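Local coordinates for protein profilin (Schizosaccharomyces pombe, PDB 3D9Y) that binds monomeric actin, preventing its polymerisation at high concentration and enhancing it at low concentration, and is essential for cytokinesis in fission yeast, at residues Y6-T9 with S10-T14. Sequence-based numbering, arbitrary orientation.
Sequences YVDT and SLLGT
Leu12 leans back over the helical turn that holds Val7 and Asp8. Its CB lies 3.5 Å from Asp8 O. CG, set beside the backbone N by a chi1 of -59°, comes equally near Val7 O and packs more loosely on Val7 CG1. CD1 ends 4.0 Å from Asp8 OD1, the two side chains running alongside each other. Aspartate suits this partly exposed place, where OD1 can accept a hydrogen bond from Gln4 NE2, one turn earlier; Leu12 CD1 only packs beside it. An apolar chain fits at Leu12, which touches Val7 and the loop residue Ser34.

The turn is wide. Leu12 N donates to Val7 O at 2.9 Å, five residues back and nearly straight (169°), whereas Leu11 N makes only weak bonds to Tyr6 O and Val7 O. Gly13 N adds a weak bond to Asp8 O, and glycine brings its CA within 3.4 Å of Thr9 O in a CA-H...O contact. Beyond it Thr14 turns back on Leu11 O, which accepts both its N and, at 2.7 Å, its OG1.

Tyr6, Val7 and Leu11 instead pack inward: Tyr6 and Leu11 against helix 108-125, and all three against strand 19-24. The whole is a pi-type turn in the N-terminal helix of the profilin fold, where two terminal helices lie together beside the central antiparallel sheet.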
ATOM      1  N   TYR A   6      -0.843   9.769  -9.707  1.00 19.21           N
ATOM      2  CA  TYR A   6      -0.663   9.623  -8.268  1.00 19.05           C
ATOM      3  C   TYR A   6       0.492   8.661  -7.967  1.00 18.44           C
ATOM      4  O   TYR A   6       1.303   8.905  -7.079  1.00 19.77           O
ATOM      5  CB  TYR A   6      -1.974   9.174  -7.600  1.00 18.73           C
ATOM      6  CG  TYR A   6      -2.921  10.315  -7.305  1.00 18.37           C
ATOM      7  CD1 TYR A   6      -2.852  11.001  -6.102  1.00 19.09           C
ATOM      8  CD2 TYR A   6      -3.890  10.704  -8.224  1.00 16.80           C
ATOM      9  CE1 TYR A   6      -3.715  12.051  -5.821  1.00 19.41           C
ATOM     10  CE2 TYR A   6      -4.762  11.750  -7.952  1.00 17.63           C
ATOM     11  CZ  TYR A   6      -4.664  12.422  -6.750  1.00 18.36           C
ATOM     12  OH  TYR A   6      -5.522  13.457  -6.466  1.00 19.25           O
ATOM     13  N   VAL A   7       0.584   7.574  -8.718  1.00 17.87           N
ATOM     14  CA  VAL A   7       1.668   6.615  -8.524  1.00 17.51           C
ATOM     15  C   VAL A   7       3.017   7.219  -8.930  1.00 17.27           C
ATOM     16  O   VAL A   7       3.968   7.231  -8.143  1.00 16.80           O
ATOM     17  CB  VAL A   7       1.396   5.300  -9.305  1.00 17.70           C
ATOM     18  CG1 VAL A   7       2.657   4.453  -9.408  1.00 17.39           C
ATOM     19  CG2 VAL A   7       0.280   4.524  -8.633  1.00 18.70           C
ATOM     20  N   ASP A   8       3.078   7.739 -10.156  1.00 16.60           N
ATOM     21  CA  ASP A   8       4.340   8.171 -10.753  1.00 16.78           C
ATOM     22  C   ASP A   8       4.853   9.471 -10.144  1.00 16.61           C
ATOM     23  O   ASP A   8       6.013   9.561  -9.727  1.00 17.03           O
ATOM     24  CB  ASP A   8       4.185   8.316 -12.267  1.00 17.00           C
ATOM     25  CG  ASP A   8       4.006   6.980 -12.986  1.00 18.74           C
ATOM     26  OD1 ASP A   8       4.340   5.900 -12.428  1.00 20.48           O
ATOM     27  OD2 ASP A   8       3.531   7.004 -14.142  1.00 20.43           O
ATOM     28  N   THR A   9       3.992  10.480 -10.086  1.00 15.42           N
ATOM     29  CA  THR A   9       4.397  11.806  -9.642  1.00 15.73           C
ATOM     30  C   THR A   9       4.380  11.910  -8.122  1.00 15.73           C
ATOM     31  O   THR A   9       5.367  12.310  -7.507  1.00 16.54           O
ATOM     32  CB  THR A   9       3.484  12.898 -10.261  1.00 15.24           C
ATOM     33  OG1 THR A   9       3.627  12.894 -11.688  1.00 15.39           O
ATOM     34  CG2 THR A   9       3.838  14.286  -9.731  1.00 15.68           C
ATOM     35  N   SER A  10       3.270  11.519  -7.511  1.00 14.95           N
ATOM     36  CA  SER A  10       3.104  11.729  -6.077  1.00 15.07           C
ATOM     37  C   SER A  10       3.859  10.734  -5.194  1.00 15.10           C
ATOM     38  O   SER A  10       4.296  11.092  -4.109  1.00 15.21           O
ATOM     39  CB  SER A  10       1.618  11.742  -5.722  1.00 15.48           C
ATOM     40  OG  SER A  10       0.962  12.782  -6.425  1.00 15.68           O
ATOM     41  N   LEU A  11       4.026   9.497  -5.640  1.00 14.70           N
ATOM     42  CA  LEU A  11       4.733   8.519  -4.807  1.00 14.76           C
ATOM     43  C   LEU A  11       6.152   8.254  -5.315  1.00 14.59           C
ATOM     44  O   LEU A  11       7.115   8.566  -4.626  1.00 15.74           O
ATOM     45  CB  LEU A  11       3.912   7.233  -4.681  1.00 15.02           C
ATOM     46  CG  LEU A  11       2.552   7.416  -3.987  1.00 15.46           C
ATOM     47  CD1 LEU A  11       1.693   6.167  -4.059  1.00 16.78           C
ATOM     48  CD2 LEU A  11       2.710   7.855  -2.544  1.00 15.53           C
ATOM     49  N   LEU A  12       6.298   7.683  -6.506  1.00 14.28           N
ATOM     50  CA  LEU A  12       7.645   7.457  -7.061  1.00 14.48           C
ATOM     51  C   LEU A  12       8.471   8.744  -7.211  1.00 14.47           C
ATOM     52  O   LEU A  12       9.701   8.723  -7.033  1.00 14.72           O
ATOM     53  CB  LEU A  12       7.584   6.730  -8.404  1.00 14.12           C
ATOM     54  CG  LEU A  12       6.911   5.361  -8.467  1.00 15.85           C
ATOM     55  CD1 LEU A  12       7.161   4.706  -9.802  1.00 15.43           C
ATOM     56  CD2 LEU A  12       7.384   4.490  -7.361  1.00 17.56           C
ATOM     57  N   GLY A  13       7.808   9.853  -7.528  1.00 14.44           N
ATOM     58  CA  GLY A  13       8.496  11.116  -7.751  1.00 13.99           C
ATOM     59  C   GLY A  13       9.185  11.678  -6.516  1.00 13.79           C
ATOM     60  O   GLY A  13      10.026  12.563  -6.633  1.00 13.32           O
ATOM     61  N   THR A  14       8.837  11.158  -5.337  1.00 13.69           N
ATOM     62  CA  THR A  14       9.473  11.595  -4.098  1.00 13.89           C
ATOM     63  C   THR A  14      10.908  11.091  -3.939  1.00 13.87           C
ATOM     64  O   THR A  14      11.673  11.657  -3.162  1.00 13.70           O
ATOM     65  CB  THR A  14       8.705  11.109  -2.862  1.00 13.84           C
ATOM     66  OG1 THR A  14       8.803   9.671  -2.769  1.00 13.54           O
ATOM     67  CG2 THR A  14       7.245  11.559  -2.924  1.00 13.98           C
TER